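Local coordinates for avirulence protein AVRPPH3 (Pseudomonas syringae pv. phaseolicola, PDB 1UKF) that acts as a papain-like cysteine protease, a self-cleaving bacterial avirulence effector that is essential during infection of certain bean cultivars and Arabidopsis, at residues D33-L41 with K144-Q154. Numbering follows the deposited sequence.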
ATOM      1  N   ASP A  33      13.881   8.641   8.949  1.00 16.66           N
ATOM      2  CA  ASP A  33      14.218   8.382   7.557  1.00 17.24           C
ATOM      3  C   ASP A  33      13.717   6.989   7.190  1.00 15.67           C
ATOM      4  O   ASP A  33      13.171   6.279   8.033  1.00 14.57           O
ATOM      5  CB  ASP A  33      15.730   8.497   7.314  1.00 18.21           C
ATOM      6  CG  ASP A  33      16.550   7.731   8.329  1.00 20.01           C
ATOM      7  OD1 ASP A  33      16.213   6.569   8.628  1.00 19.65           O
ATOM      8  OD2 ASP A  33      17.553   8.292   8.822  1.00 25.62           O
ATOM      9  N   ALA A  34      13.895   6.602   5.933  1.00 15.42           N
ATOM     10  CA  ALA A  34      13.427   5.300   5.473  1.00 12.52           C
ATOM     11  C   ALA A  34      13.941   4.143   6.325  1.00 13.35           C
ATOM     12  O   ALA A  34      13.178   3.239   6.676  1.00 12.16           O
ATOM     13  CB  ALA A  34      13.818   5.091   4.017  1.00 13.75           C
ATOM     14  N   GLU A  35      15.228   4.167   6.658  1.00 13.44           N
ATOM     15  CA  GLU A  35      15.823   3.106   7.465  1.00 14.29           C
ATOM     16  C   GLU A  35      15.187   3.001   8.845  1.00 13.44           C
ATOM     17  O   GLU A  35      14.871   1.899   9.307  1.00 13.36           O
ATOM     18  CB  GLU A  35      17.329   3.336   7.623  1.00 18.13           C
ATOM     19  CG  GLU A  35      18.112   3.278   6.326  1.00 25.82           C
ATOM     20  CD  GLU A  35      18.007   1.930   5.643  1.00 28.24           C
ATOM     21  OE1 GLU A  35      18.343   0.910   6.281  1.00 32.64           O
ATOM     22  OE2 GLU A  35      17.592   1.889   4.467  1.00 33.58           O
ATOM     23  N   SER A  36      15.000   4.137   9.510  1.00 13.50           N
ATOM     24  CA  SER A  36      14.405   4.113  10.838  1.00 12.61           C
ATOM     25  C   SER A  36      12.943   3.682  10.771  1.00 12.02           C
ATOM     26  O   SER A  36      12.436   3.067  11.707  1.00 12.03           O
ATOM     27  CB  SER A  36      14.540   5.478  11.531  1.00 13.61           C
ATOM     28  OG  SER A  36      13.810   6.489  10.866  1.00 15.22           O
ATOM     29  N   ARG A  37      12.266   3.989   9.666  1.00 11.32           N
ATOM     30  CA  ARG A  37      10.869   3.586   9.524  1.00 10.65           C
ATOM     31  C   ARG A  37      10.789   2.072   9.373  1.00 10.80           C
ATOM     32  O   ARG A  37       9.895   1.432   9.927  1.00 10.56           O
ATOM     33  CB  ARG A  37      10.217   4.283   8.324  1.00 11.22           C
ATOM     34  CG  ARG A  37       9.962   5.771   8.563  1.00 11.99           C
ATOM     35  CD  ARG A  37       9.048   6.376   7.510  1.00 12.38           C
ATOM     36  NE  ARG A  37       9.710   6.634   6.233  1.00 12.88           N
ATOM     37  CZ  ARG A  37      10.505   7.674   5.995  1.00 13.17           C
ATOM     38  NH1 ARG A  37      10.749   8.561   6.951  1.00 14.22           N
ATOM     39  NH2 ARG A  37      11.029   7.847   4.790  1.00 13.38           N
ATOM     40  N   MET A  38      11.730   1.493   8.636  1.00  9.52           N
ATOM     41  CA  MET A  38      11.727   0.047   8.477  1.00  9.36           C
ATOM     42  C   MET A  38      12.138  -0.621   9.793  1.00 10.54           C
ATOM     43  O   MET A  38      11.638  -1.696  10.127  1.00 10.31           O
ATOM     44  CB  MET A  38      12.652  -0.374   7.332  1.00 10.35           C
ATOM     45  CG  MET A  38      12.170   0.109   5.961  1.00 10.34           C
ATOM     46  SD  MET A  38      10.463  -0.376   5.534  1.00 10.64           S
ATOM     47  CE  MET A  38       9.556   1.118   5.966  1.00 12.09           C
ATOM     48  N   ASP A  39      13.038   0.012  10.547  1.00 10.59           N
ATOM     49  CA  ASP A  39      13.460  -0.545  11.836  1.00 11.15           C
ATOM     50  C   ASP A  39      12.244  -0.586  12.762  1.00 10.28           C
ATOM     51  O   ASP A  39      12.066  -1.525  13.538  1.00 11.57           O
ATOM     52  CB  ASP A  39      14.555   0.315  12.481  1.00 13.72           C
ATOM     53  CG  ASP A  39      15.910   0.148  11.816  1.00 13.49           C
ATOM     54  OD1 ASP A  39      16.077  -0.788  11.010  1.00 15.35           O
ATOM     55  OD2 ASP A  39      16.817   0.955  12.114  1.00 16.93           O
ATOM     56  N   HIS A  40      11.406   0.441  12.669  1.00 11.06           N
ATOM     57  CA  HIS A  40      10.194   0.537  13.478  1.00 10.42           C
ATOM     58  C   HIS A  40       9.214  -0.603  13.175  1.00 10.48           C
ATOM     59  O   HIS A  40       8.620  -1.192  14.085  1.00 10.98           O
ATOM     60  CB  HIS A  40       9.518   1.887  13.206  1.00 11.73           C
ATOM     61  CG  HIS A  40       8.167   2.040  13.838  1.00 11.83           C
ATOM     62  ND1 HIS A  40       7.983   2.110  15.203  1.00 12.92           N
ATOM     63  CD2 HIS A  40       6.936   2.163  13.286  1.00 12.84           C
ATOM     64  CE1 HIS A  40       6.698   2.270  15.463  1.00 13.28           C
ATOM     65  NE2 HIS A  40       6.041   2.306  14.318  1.00 13.75           N
ATOM     66  N   LEU A  41       9.069  -0.914  11.890  1.00 10.02           N
ATOM     67  CA  LEU A  41       8.147  -1.946  11.431  1.00 10.06           C
ATOM     68  C   LEU A  41       8.722  -3.356  11.445  1.00  9.92           C
ATOM     69  O   LEU A  41       7.976  -4.325  11.270  1.00 10.37           O
ATOM     70  CB  LEU A  41       7.677  -1.606  10.016  1.00 10.85           C
ATOM     71  CG  LEU A  41       6.936  -0.276   9.871  1.00 10.57           C
ATOM     72  CD1 LEU A  41       6.892   0.144   8.409  1.00 13.84           C
ATOM     73  CD2 LEU A  41       5.536  -0.410  10.439  1.00 13.18           C
ATOM     74  N   LYS A 144       6.956   8.575  -1.938  1.00 10.46           N
ATOM     75  CA  LYS A 144       7.383   7.453  -1.101  1.00 10.74           C
ATOM     76  C   LYS A 144       6.398   6.299  -1.233  1.00 10.08           C
ATOM     77  O   LYS A 144       5.189   6.511  -1.215  1.00 10.37           O
ATOM     78  CB  LYS A 144       7.430   7.863   0.374  1.00 11.37           C
ATOM     79  CG  LYS A 144       8.353   9.012   0.733  1.00 13.79           C
ATOM     80  CD  LYS A 144       8.237   9.307   2.226  1.00 15.09           C
ATOM     81  CE  LYS A 144       9.171  10.421   2.669  1.00 17.65           C
ATOM     82  NZ  LYS A 144       9.005  10.709   4.121  1.00 19.04           N
ATOM     83  N   LEU A 145       6.917   5.080  -1.351  1.00  9.78           N
ATOM     84  CA  LEU A 145       6.063   3.906  -1.455  1.00 10.06           C
ATOM     85  C   LEU A 145       6.605   2.807  -0.554  1.00  9.36           C
ATOM     86  O   LEU A 145       7.805   2.525  -0.548  1.00 10.09           O
ATOM     87  CB  LEU A 145       5.984   3.420  -2.906  1.00 10.89           C
ATOM     88  CG  LEU A 145       5.056   2.224  -3.150  1.00 10.94           C
ATOM     89  CD1 LEU A 145       4.487   2.297  -4.554  1.00 13.86           C
ATOM     90  CD2 LEU A 145       5.809   0.917  -2.927  1.00 12.79           C
ATOM     91  N   PHE A 146       5.715   2.198   0.218  1.00  8.07           N
ATOM     92  CA  PHE A 146       6.088   1.124   1.128  1.00  8.24           C
ATOM     93  C   PHE A 146       5.326  -0.151   0.808  1.00  7.34           C
ATOM     94  O   PHE A 146       4.092  -0.152   0.740  1.00  7.99           O
ATOM     95  CB  PHE A 146       5.808   1.538   2.582  1.00  7.69           C
ATOM     96  CG  PHE A 146       5.836   0.389   3.566  1.00  7.71           C
ATOM     97  CD1 PHE A 146       7.016  -0.305   3.824  1.00  8.39           C
ATOM     98  CD2 PHE A 146       4.678   0.006   4.234  1.00  8.18           C
ATOM     99  CE1 PHE A 146       7.035  -1.363   4.734  1.00  8.69           C
ATOM    100  CE2 PHE A 146       4.691  -1.049   5.144  1.00  9.71           C
ATOM    101  CZ  PHE A 146       5.873  -1.732   5.392  1.00  8.15           C
ATOM    102  N   ASP A 147       6.068  -1.230   0.588  1.00  7.70           N
ATOM    103  CA  ASP A 147       5.473  -2.535   0.329  1.00  7.35           C
ATOM    104  C   ASP A 147       5.988  -3.412   1.470  1.00  7.36           C
ATOM    105  O   ASP A 147       7.187  -3.660   1.566  1.00  7.81           O
ATOM    106  CB  ASP A 147       5.956  -3.107  -1.001  1.00  8.20           C
ATOM    107  CG  ASP A 147       5.343  -4.461  -1.305  1.00  8.97           C
ATOM    108  OD1 ASP A 147       5.004  -5.192  -0.351  1.00  8.66           O
ATOM    109  OD2 ASP A 147       5.210  -4.803  -2.502  1.00 10.87           O
ATOM    110  N   PRO A 148       5.092  -3.883   2.350  1.00  7.55           N
ATOM    111  CA  PRO A 148       5.494  -4.730   3.479  1.00  8.74           C
ATOM    112  C   PRO A 148       6.407  -5.912   3.124  1.00  8.40           C
ATOM    113  O   PRO A 148       7.214  -6.338   3.952  1.00  8.65           O
ATOM    114  CB  PRO A 148       4.157  -5.185   4.056  1.00  9.66           C
ATOM    115  CG  PRO A 148       3.251  -4.016   3.775  1.00 10.78           C
ATOM    116  CD  PRO A 148       3.637  -3.635   2.361  1.00  8.28           C
ATOM    117  N   ASN A 149       6.280  -6.447   1.911  1.00  8.22           N
ATOM    118  CA  ASN A 149       7.109  -7.575   1.486  1.00  9.73           C
ATOM    119  C   ASN A 149       8.519  -7.176   1.075  1.00  9.67           C
ATOM    120  O   ASN A 149       9.423  -8.014   1.084  1.00 10.04           O
ATOM    121  CB  ASN A 149       6.507  -8.294   0.268  1.00 10.11           C
ATOM    122  CG  ASN A 149       5.223  -9.033   0.575  1.00 10.91           C
ATOM    123  OD1 ASN A 149       5.037  -9.576   1.663  1.00 12.21           O
ATOM    124  ND2 ASN A 149       4.335  -9.088  -0.412  1.00 10.80           N
ATOM    125  N   LEU A 150       8.710  -5.904   0.728  1.00  9.30           N
ATOM    126  CA  LEU A 150       9.991  -5.431   0.209  1.00  9.58           C
ATOM    127  C   LEU A 150      10.704  -4.303   0.938  1.00  9.81           C
ATOM    128  O   LEU A 150      11.934  -4.302   1.025  1.00 11.46           O
ATOM    129  CB  LEU A 150       9.797  -5.018  -1.252  1.00 10.63           C
ATOM    130  CG  LEU A 150       9.232  -6.102  -2.176  1.00 11.67           C
ATOM    131  CD1 LEU A 150       8.731  -5.475  -3.464  1.00 12.24           C
ATOM    132  CD2 LEU A 150      10.305  -7.146  -2.455  1.00 15.37           C
ATOM    133  N   GLY A 151       9.947  -3.336   1.439  1.00  9.00           N
ATOM    134  CA  GLY A 151      10.555  -2.212   2.127  1.00  9.15           C
ATOM    135  C   GLY A 151      10.062  -0.901   1.547  1.00  8.20           C
ATOM    136  O   GLY A 151       8.979  -0.847   0.952  1.00  8.72           O
ATOM    137  N   GLU A 152      10.855   0.156   1.708  1.00  9.25           N
ATOM    138  CA  GLU A 152      10.468   1.468   1.212  1.00  9.71           C
ATOM    139  C   GLU A 152      11.232   1.870  -0.042  1.00  9.14           C
ATOM    140  O   GLU A 152      12.435   1.614  -0.172  1.00 10.00           O
ATOM    141  CB  GLU A 152      10.664   2.535   2.298  1.00  9.59           C
ATOM    142  CG  GLU A 152      10.037   3.886   1.929  1.00 10.66           C
ATOM    143  CD  GLU A 152      10.102   4.918   3.044  1.00 10.52           C
ATOM    144  OE1 GLU A 152       9.813   4.569   4.208  1.00  9.51           O
ATOM    145  OE2 GLU A 152      10.427   6.089   2.742  1.00 13.53           O
ATOM    146  N   PHE A 153      10.507   2.496  -0.961  1.00  9.25           N
ATOM    147  CA  PHE A 153      11.054   2.972  -2.223  1.00  9.98           C
ATOM    148  C   PHE A 153      10.717   4.447  -2.343  1.00  9.76           C
ATOM    149  O   PHE A 153       9.744   4.922  -1.753  1.00 10.50           O
ATOM    150  CB  PHE A 153      10.432   2.218  -3.402  1.00 10.33           C
ATOM    151  CG  PHE A 153      10.625   0.732  -3.343  1.00  8.68           C
ATOM    152  CD1 PHE A 153       9.805  -0.061  -2.544  1.00  9.75           C
ATOM    153  CD2 PHE A 153      11.651   0.129  -4.060  1.00 10.27           C
ATOM    154  CE1 PHE A 153      10.008  -1.438  -2.459  1.00 11.49           C
ATOM    155  CE2 PHE A 153      11.864  -1.243  -3.984  1.00 10.94           C
ATOM    156  CZ  PHE A 153      11.040  -2.030  -3.181  1.00 11.08           C
ATOM    157  N   GLN A 154      11.521   5.169  -3.110  1.00 10.37           N
ATOM    158  CA  GLN A 154      11.291   6.589  -3.315  1.00 11.24           C
ATOM    159  C   GLN A 154      11.671   6.992  -4.725  1.00 11.77           C
ATOM    160  O   GLN A 154      12.588   6.423  -5.325  1.00 12.12           O
ATOM    161  CB  GLN A 154      12.096   7.416  -2.308  1.00 12.09           C
ATOM    162  CG  GLN A 154      11.510   7.409  -0.902  1.00 13.98           C
ATOM    163  CD  GLN A 154      12.332   8.225   0.074  1.00 15.06           C
ATOM    164  OE1 GLN A 154      13.021   9.168  -0.320  1.00 16.92           O
ATOM    165  NE2 GLN A 154      12.249   7.882   1.357  1.00 15.86           N
TER
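Ala-34, in the first turn of helix 34-41, sets its CB against the carboxylate of Glu-152, 3.8 Å from OE2; Asp-33, the N-cap just before it, forms a capping box with Ser-36. Arg-37 carries the polar half of the contact. Its chain bends at chi3 (-77°) and presents the guanidinium side-on to Glu-152, with the two planes nearly coplanar: NE donates to OE1 at 2.9 Å, and NH2 donates almost straight to OE2 at 2.8 Å, both oxygens using their syn lone pairs. On the anti side, tilted 23° out of the carboxylate plane, OE2 also accepts from Gln-154 NE2, whose amide OE1 is bonded to Gln-142, while Trp-25 of helix 18-27 donates to Glu-152 OE1. Lys-144 NZ lies over one guanidinium face, 3.6 Å from Arg-37 NH2, and is itself paired with Glu-139. The next residue, Met-38, bent at chi2 and chi3, lays SD and CE obliquely beside Phe-146 in a Met-aromatic contact, CE 3.6 Å from CD1; SD also rests 3.9 Å from Gly-151 CA, at a classic beta bulge. Leu-41 ends the helix with CD1 over the face of Phe-146, a CH-pi contact 4.1 Å from the ring centroid. The helix thus packs on the hairpin carrying catalytic Asp-147, and the Phe-146 side chain lies about 7 Å from that of catalytic Cys-18. Four hydrogen bonds grip the buried carboxylate of Glu-152, which is probably ionised and balanced by Arg-37.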